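Local coordinates for hypothetical protein (Vibrio sp. DAT722, PDB 2Q73) that probably hydrolyses nucleoside triphosphates to monophosphates and pyrophosphate, using bound magnesium, as a putative house-cleaning enzyme of the MazG family, at residues S8-F13 and L69-G74; Y64-L69 and V75-T80. One frame throughout, in Å; residues are numbered along the deposited sequence.

Contact 1. Residues S8-F13 and L69-G74; sequences SHIKEF and LANIHG
K11 and N71 mark the nearest approach of the two backbones, with K11 CA 6.4 Å from N71 CA, where helix 3-13 passes the last turn of helix 55-72. The contact is small, and on the 69-74 side N71 makes all of it. Its CG sits beside its own backbone N (chi1 -68°), which sends the carboxamide across to the other helix. There the amide carbon rests against the start of the lysine side chain, N71 CG lying 3.7 Å from K11 CB, and the amide nitrogen is close by, with N71 ND2 3.5 Å from K11 CB. ND2 also comes near the K11 backbone N, but both are donors and no bond joins them. N71 OD1 accepts a hydrogen bond from Q7 NE2, and ND2 has a hydrogen-bond partner of its own just outside the two segments. Just beyond N71 the helix ends in a Schellman motif. G74, with positive phi, takes the C-prime position; V75 N returns to A70 O, and G74 N makes a weak 3.4 Å bond to N71 O. H73, the first residue to leave helical geometry, hydrogen-bonds through ND1 to S43 OG of the second subunit. Back on helix 3-13, the lysine runs on extended past the amide, so that only its aliphatic part packs here, K11 CD being 4.1 Å from N71 OD1, while its ammonium end makes a cation-pi contact with Y15. I10 touches the amide more lightly, through CG2, and crosses the asparagine side chain at about a right angle; the rest of this buried isoleucine packs on Y64, C67 and A68, within the all-helical MazG domain and about 10 Å, side chain to side chain, from the magnesium ligand D61.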
loop_
_atom_site.group_PDB
_atom_site.type_symbol
_atom_site.label_atom_id
_atom_site.label_comp_id
_atom_site.label_asym_id
_atom_site.label_seq_id
_atom_site.Cartn_x
_atom_site.Cartn_y
_atom_site.Cartn_z
ATOM N N SER C 8 -17.638 3.905 -16.650
ATOM C CA SER C 8 -18.395 3.075 -17.589
ATOM C C SER C 8 -17.555 2.610 -18.784
ATOM O O SER C 8 -17.735 1.488 -19.255
ATOM C CB SER C 8 -19.722 3.728 -18.012
ATOM O OG SER C 8 -19.501 4.852 -18.826
ATOM N N HIS C 9 -16.621 3.443 -19.246
ATOM C CA HIS C 9 -15.675 3.042 -20.297
ATOM C C HIS C 9 -14.736 1.920 -19.820
ATOM O O HIS C 9 -14.454 0.980 -20.562
ATOM C CB HIS C 9 -14.892 4.259 -20.831
ATOM C CG HIS C 9 -15.688 5.139 -21.749
ATOM N ND1 HIS C 9 -15.100 6.036 -22.616
ATOM C CD2 HIS C 9 -17.024 5.246 -21.952
ATOM C CE1 HIS C 9 -16.039 6.666 -23.301
ATOM N NE2 HIS C 9 -17.216 6.205 -22.916
ATOM N N ILE C 10 -14.283 2.000 -18.572
ATOM C CA ILE C 10 -13.443 0.949 -18.006
ATOM C C ILE C 10 -14.246 -0.352 -17.875
ATOM O O ILE C 10 -13.748 -1.425 -18.229
ATOM C CB ILE C 10 -12.823 1.374 -16.667
ATOM C CG1 ILE C 10 -11.790 2.485 -16.896
ATOM C CG2 ILE C 10 -12.173 0.158 -15.928
ATOM C CD1 ILE C 10 -11.200 3.048 -15.590
ATOM N N LYS C 11 -15.491 -0.250 -17.407
ATOM C CA LYS C 11 -16.376 -1.421 -17.341
ATOM C C LYS C 11 -16.551 -2.130 -18.686
ATOM O O LYS C 11 -16.540 -3.360 -18.736
ATOM C CB LYS C 11 -17.747 -1.068 -16.750
ATOM C CG LYS C 11 -18.593 -2.299 -16.471
ATOM C CD LYS C 11 -19.796 -2.013 -15.617
ATOM C CE LYS C 11 -20.610 -3.287 -15.472
ATOM N NZ LYS C 11 -21.765 -3.106 -14.567
ATOM N N GLU C 12 -16.714 -1.362 -19.766
ATOM C CA GLU C 12 -16.843 -1.912 -21.128
ATOM C C GLU C 12 -15.629 -2.737 -21.558
ATOM O O GLU C 12 -15.758 -3.730 -22.271
ATOM C CB GLU C 12 -17.041 -0.784 -22.150
ATOM C CG GLU C 12 -18.408 -0.111 -22.131
ATOM C CD GLU C 12 -18.553 0.974 -23.223
ATOM O OE1 GLU C 12 -17.840 2.016 -23.186
ATOM O OE2 GLU C 12 -19.391 0.778 -24.120
ATOM N N PHE C 13 -14.458 -2.288 -21.122
ATOM C CA PHE C 13 -13.158 -2.828 -21.495
ATOM C C PHE C 13 -12.688 -3.974 -20.568
ATOM O O PHE C 13 -12.013 -4.908 -20.999
ATOM C CB PHE C 13 -12.138 -1.679 -21.398
ATOM C CG PHE C 13 -10.715 -2.088 -21.673
ATOM C CD1 PHE C 13 -10.335 -2.498 -22.957
ATOM C CD2 PHE C 13 -9.756 -2.041 -20.668
ATOM C CE1 PHE C 13 -9.026 -2.872 -23.224
ATOM C CE2 PHE C 13 -8.440 -2.419 -20.928
ATOM C CZ PHE C 13 -8.080 -2.838 -22.215
ATOM N N LEU C 69 -12.389 -1.359 -9.513
ATOM C CA LEU C 69 -12.931 -1.877 -8.245
ATOM C C LEU C 69 -14.335 -1.357 -7.972
ATOM O O LEU C 69 -15.176 -2.081 -7.436
ATOM C CB LEU C 69 -12.011 -1.514 -7.082
ATOM C CG LEU C 69 -10.763 -2.398 -6.946
ATOM C CD1 LEU C 69 -9.686 -1.692 -6.126
ATOM C CD2 LEU C 69 -11.176 -3.732 -6.291
ATOM N N ALA C 70 -14.596 -0.097 -8.325
ATOM C CA ALA C 70 -15.935 0.436 -8.113
ATOM C C ALA C 70 -16.951 -0.385 -8.910
ATOM O O ALA C 70 -18.040 -0.725 -8.399
ATOM C CB ALA C 70 -16.004 1.918 -8.472
ATOM N N ASN C 71 -16.606 -0.707 -10.157
ATOM C CA ASN C 71 -17.485 -1.514 -10.996
ATOM C C ASN C 71 -17.750 -2.888 -10.370
ATOM O O ASN C 71 -18.905 -3.329 -10.292
ATOM C CB ASN C 71 -16.888 -1.670 -12.399
ATOM C CG ASN C 71 -16.870 -0.369 -13.173
ATOM O OD1 ASN C 71 -17.789 0.451 -13.056
ATOM N ND2 ASN C 71 -15.842 -0.179 -13.990
ATOM N N ILE C 72 -16.670 -3.549 -9.958
ATOM C CA ILE C 72 -16.684 -4.868 -9.289
ATOM C C ILE C 72 -17.595 -4.878 -8.054
ATOM O O ILE C 72 -18.332 -5.849 -7.822
ATOM C CB ILE C 72 -15.191 -5.323 -8.927
ATOM C CG1 ILE C 72 -14.397 -5.625 -10.203
ATOM C CG2 ILE C 72 -15.118 -6.543 -8.012
ATOM C CD1 ILE C 72 -15.131 -6.471 -11.209
ATOM N N HIS C 73 -17.551 -3.793 -7.279
ATOM C CA HIS C 73 -18.205 -3.736 -5.973
ATOM C C HIS C 73 -19.525 -2.991 -5.979
ATOM O O HIS C 73 -20.048 -2.661 -4.914
ATOM C CB HIS C 73 -17.248 -3.158 -4.921
ATOM C CG HIS C 73 -16.109 -4.075 -4.607
ATOM N ND1 HIS C 73 -16.233 -5.133 -3.734
ATOM C CD2 HIS C 73 -14.840 -4.122 -5.076
ATOM C CE1 HIS C 73 -15.079 -5.774 -3.659
ATOM N NE2 HIS C 73 -14.218 -5.181 -4.463
ATOM N N GLY C 74 -20.055 -2.737 -7.174
ATOM C CA GLY C 74 -21.366 -2.106 -7.333
ATOM C C GLY C 74 -21.419 -0.670 -6.857
ATOM O O GLY C 74 -22.472 -0.188 -6.409
#

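Contact 2. Residues Y64-L69 and V75-T80; sequences YYVCAL and VNLEKT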
loop_
_atom_site.group_PDB
_atom_site.type_symbol
_atom_site.label_atom_id
_atom_site.label_comp_id
_atom_site.label_asym_id
_atom_site.label_seq_id
_atom_site.Cartn_x
_atom_site.Cartn_y
_atom_site.Cartn_z
ATOM N N TYR C 64 -7.346 4.039 -12.433
ATOM C CA TYR C 64 -7.921 2.977 -13.253
ATOM C C TYR C 64 -8.436 1.861 -12.352
ATOM O O TYR C 64 -9.569 1.419 -12.505
ATOM C CB TYR C 64 -6.892 2.419 -14.238
ATOM C CG TYR C 64 -7.431 1.272 -15.080
ATOM C CD1 TYR C 64 -7.978 1.505 -16.337
ATOM C CD2 TYR C 64 -7.397 -0.052 -14.607
ATOM C CE1 TYR C 64 -8.482 0.457 -17.115
ATOM C CE2 TYR C 64 -7.892 -1.100 -15.373
ATOM C CZ TYR C 64 -8.429 -0.838 -16.626
ATOM O OH TYR C 64 -8.938 -1.865 -17.394
ATOM N N TYR C 65 -7.615 1.422 -11.401
ATOM C CA TYR C 65 -8.042 0.335 -10.504
ATOM C C TYR C 65 -9.088 0.741 -9.474
ATOM O O TYR C 65 -9.922 -0.081 -9.113
ATOM C CB TYR C 65 -6.839 -0.425 -9.922
ATOM C CG TYR C 65 -6.253 -1.277 -10.997
ATOM C CD1 TYR C 65 -5.080 -0.890 -11.673
ATOM C CD2 TYR C 65 -6.939 -2.423 -11.443
ATOM C CE1 TYR C 65 -4.571 -1.678 -12.724
ATOM C CE2 TYR C 65 -6.463 -3.189 -12.482
ATOM C CZ TYR C 65 -5.282 -2.810 -13.117
ATOM O OH TYR C 65 -4.821 -3.599 -14.112
ATOM N N VAL C 66 -9.074 2.010 -9.046
ATOM C CA VAL C 66 -10.161 2.553 -8.228
ATOM C C VAL C 66 -11.497 2.457 -9.004
ATOM O O VAL C 66 -12.489 1.972 -8.468
ATOM C CB VAL C 66 -9.855 3.993 -7.728
ATOM C CG1 VAL C 66 -11.111 4.666 -7.188
ATOM C CG2 VAL C 66 -8.778 3.970 -6.623
ATOM N N CYS C 67 -11.509 2.889 -10.267
ATOM C CA CYS C 67 -12.728 2.747 -11.097
ATOM C C CYS C 67 -13.101 1.278 -11.343
ATOM O O CYS C 67 -14.288 0.917 -11.294
ATOM C CB CYS C 67 -12.566 3.469 -12.426
ATOM S SG CYS C 67 -12.486 5.266 -12.248
ATOM N N ALA C 68 -12.098 0.446 -11.622
ATOM C CA ALA C 68 -12.359 -0.969 -11.914
ATOM C C ALA C 68 -12.951 -1.651 -10.678
ATOM O O ALA C 68 -13.927 -2.394 -10.781
ATOM C CB ALA C 68 -11.105 -1.670 -12.366
ATOM N N LEU C 69 -12.389 -1.359 -9.513
ATOM C CA LEU C 69 -12.931 -1.877 -8.245
ATOM C C LEU C 69 -14.335 -1.357 -7.972
ATOM O O LEU C 69 -15.176 -2.081 -7.436
ATOM C CB LEU C 69 -12.011 -1.514 -7.082
ATOM C CG LEU C 69 -10.763 -2.398 -6.946
ATOM C CD1 LEU C 69 -9.686 -1.692 -6.126
ATOM C CD2 LEU C 69 -11.176 -3.732 -6.291
ATOM N N VAL C 75 -20.284 0.017 -6.961
ATOM C CA VAL C 75 -20.191 1.408 -6.516
ATOM C C VAL C 75 -20.331 2.409 -7.675
ATOM O O VAL C 75 -19.706 2.251 -8.724
ATOM C CB VAL C 75 -18.872 1.679 -5.762
ATOM C CG1 VAL C 75 -18.821 3.149 -5.316
ATOM C CG2 VAL C 75 -18.727 0.725 -4.570
ATOM N N ASN C 76 -21.135 3.442 -7.454
ATOM C CA ASN C 76 -21.246 4.567 -8.373
ATOM C C ASN C 76 -20.425 5.721 -7.782
ATOM O O ASN C 76 -20.823 6.334 -6.789
ATOM C CB ASN C 76 -22.722 4.950 -8.565
ATOM C CG ASN C 76 -22.923 6.112 -9.542
ATOM O OD1 ASN C 76 -22.088 7.003 -9.661
ATOM N ND2 ASN C 76 -24.047 6.105 -10.230
ATOM N N LEU C 77 -19.281 6.010 -8.393
ATOM C CA LEU C 77 -18.335 6.972 -7.811
ATOM C C LEU C 77 -18.873 8.402 -7.836
ATOM O O LEU C 77 -18.681 9.161 -6.883
ATOM C CB LEU C 77 -16.943 6.876 -8.461
ATOM C CG LEU C 77 -16.142 5.623 -8.105
ATOM C CD1 LEU C 77 -14.988 5.425 -9.087
ATOM C CD2 LEU C 77 -15.654 5.656 -6.654
ATOM N N GLU C 78 -19.557 8.760 -8.925
ATOM C CA GLU C 78 -20.147 10.091 -9.064
ATOM C C GLU C 78 -21.226 10.311 -8.000
ATOM O O GLU C 78 -21.242 11.345 -7.346
ATOM C CB GLU C 78 -20.652 10.308 -10.494
ATOM C CG GLU C 78 -21.423 11.618 -10.755
ATOM C CD GLU C 78 -20.574 12.883 -10.657
ATOM O OE1 GLU C 78 -19.328 12.807 -10.561
ATOM O OE2 GLU C 78 -21.177 13.979 -10.687
ATOM N N LYS C 79 -22.094 9.320 -7.800
ATOM C CA LYS C 79 -23.130 9.404 -6.762
ATOM C C LYS C 79 -22.517 9.459 -5.359
ATOM O O LYS C 79 -22.981 10.226 -4.504
ATOM C CB LYS C 79 -24.129 8.244 -6.875
ATOM C CG LYS C 79 -25.368 8.376 -5.984
ATOM C CD LYS C 79 -26.287 9.506 -6.448
ATOM C CE LYS C 79 -27.557 9.587 -5.602
ATOM N NZ LYS C 79 -28.492 10.618 -6.117
ATOM N N THR C 80 -21.479 8.646 -5.139
ATOM C CA THR C 80 -20.745 8.639 -3.869
ATOM C C THR C 80 -20.133 10.019 -3.610
ATOM O O THR C 80 -20.258 10.564 -2.505
ATOM C CB THR C 80 -19.670 7.515 -3.814
ATOM O OG1 THR C 80 -20.310 6.248 -4.014
ATOM C CG2 THR C 80 -18.970 7.506 -2.469
#
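L77 brings its CD1 methyl up against the side of helix 55-72, overlapping C67: L77 CD1 lies 4.0 Å from C67 SG and equally far from C67 CA. V66 meets the same methyl from the preceding position, V66 CG1 being 4.4 Å from L77 CD1. No hydrogen bond crosses between the segments; three buried apolar side chains do the packing. The C67 side chain also packs on L6 of helix 3-13, while V66 packs on V62 of the second subunit. The contact folds the start of one helix of this all-helical MazG domain back on the helix before it: L77 is the first residue of helix 77-90, and N76 ahead of it is the N-cap. N76 OD1 accepts from K79 N at 3.0 Å in a nearly straight bond (172°), although the donor stands well above the plane of the amide carbonyl rather than on a lone pair. The backbone oxygen is gripped twice from the first turn: N76 O takes T80 N at 2.9 Å and T80 OG1 at 2.8 Å. That hydroxyl is bonded in addition to Q45 NE2 of the second subunit, whose Q45 OE1 accepts from N76 N. Within the chain, Q7 OE1 accepts from L77 N, another bond at the start of this helix.

From the N terminus, helix 3-13 comes first, and contact 1 closes a long loop of 55 residues by bringing it to the end of helix 55-72; helix 20-39 and most of helix 55-72 lie within that loop. Contact 2 closes a short one, the turn through which the chain leaves helix 55-72 and starts helix 77-90. The segments alternate along the sequence, so the two loops cross, and L69 belongs to both contacts. F13 CD2, 3.4 Å from Y64 OH, packs one contact directly on the other. Q7 of helix 3-13 serves both with its side-chain amide. Both contacts border the second subunit.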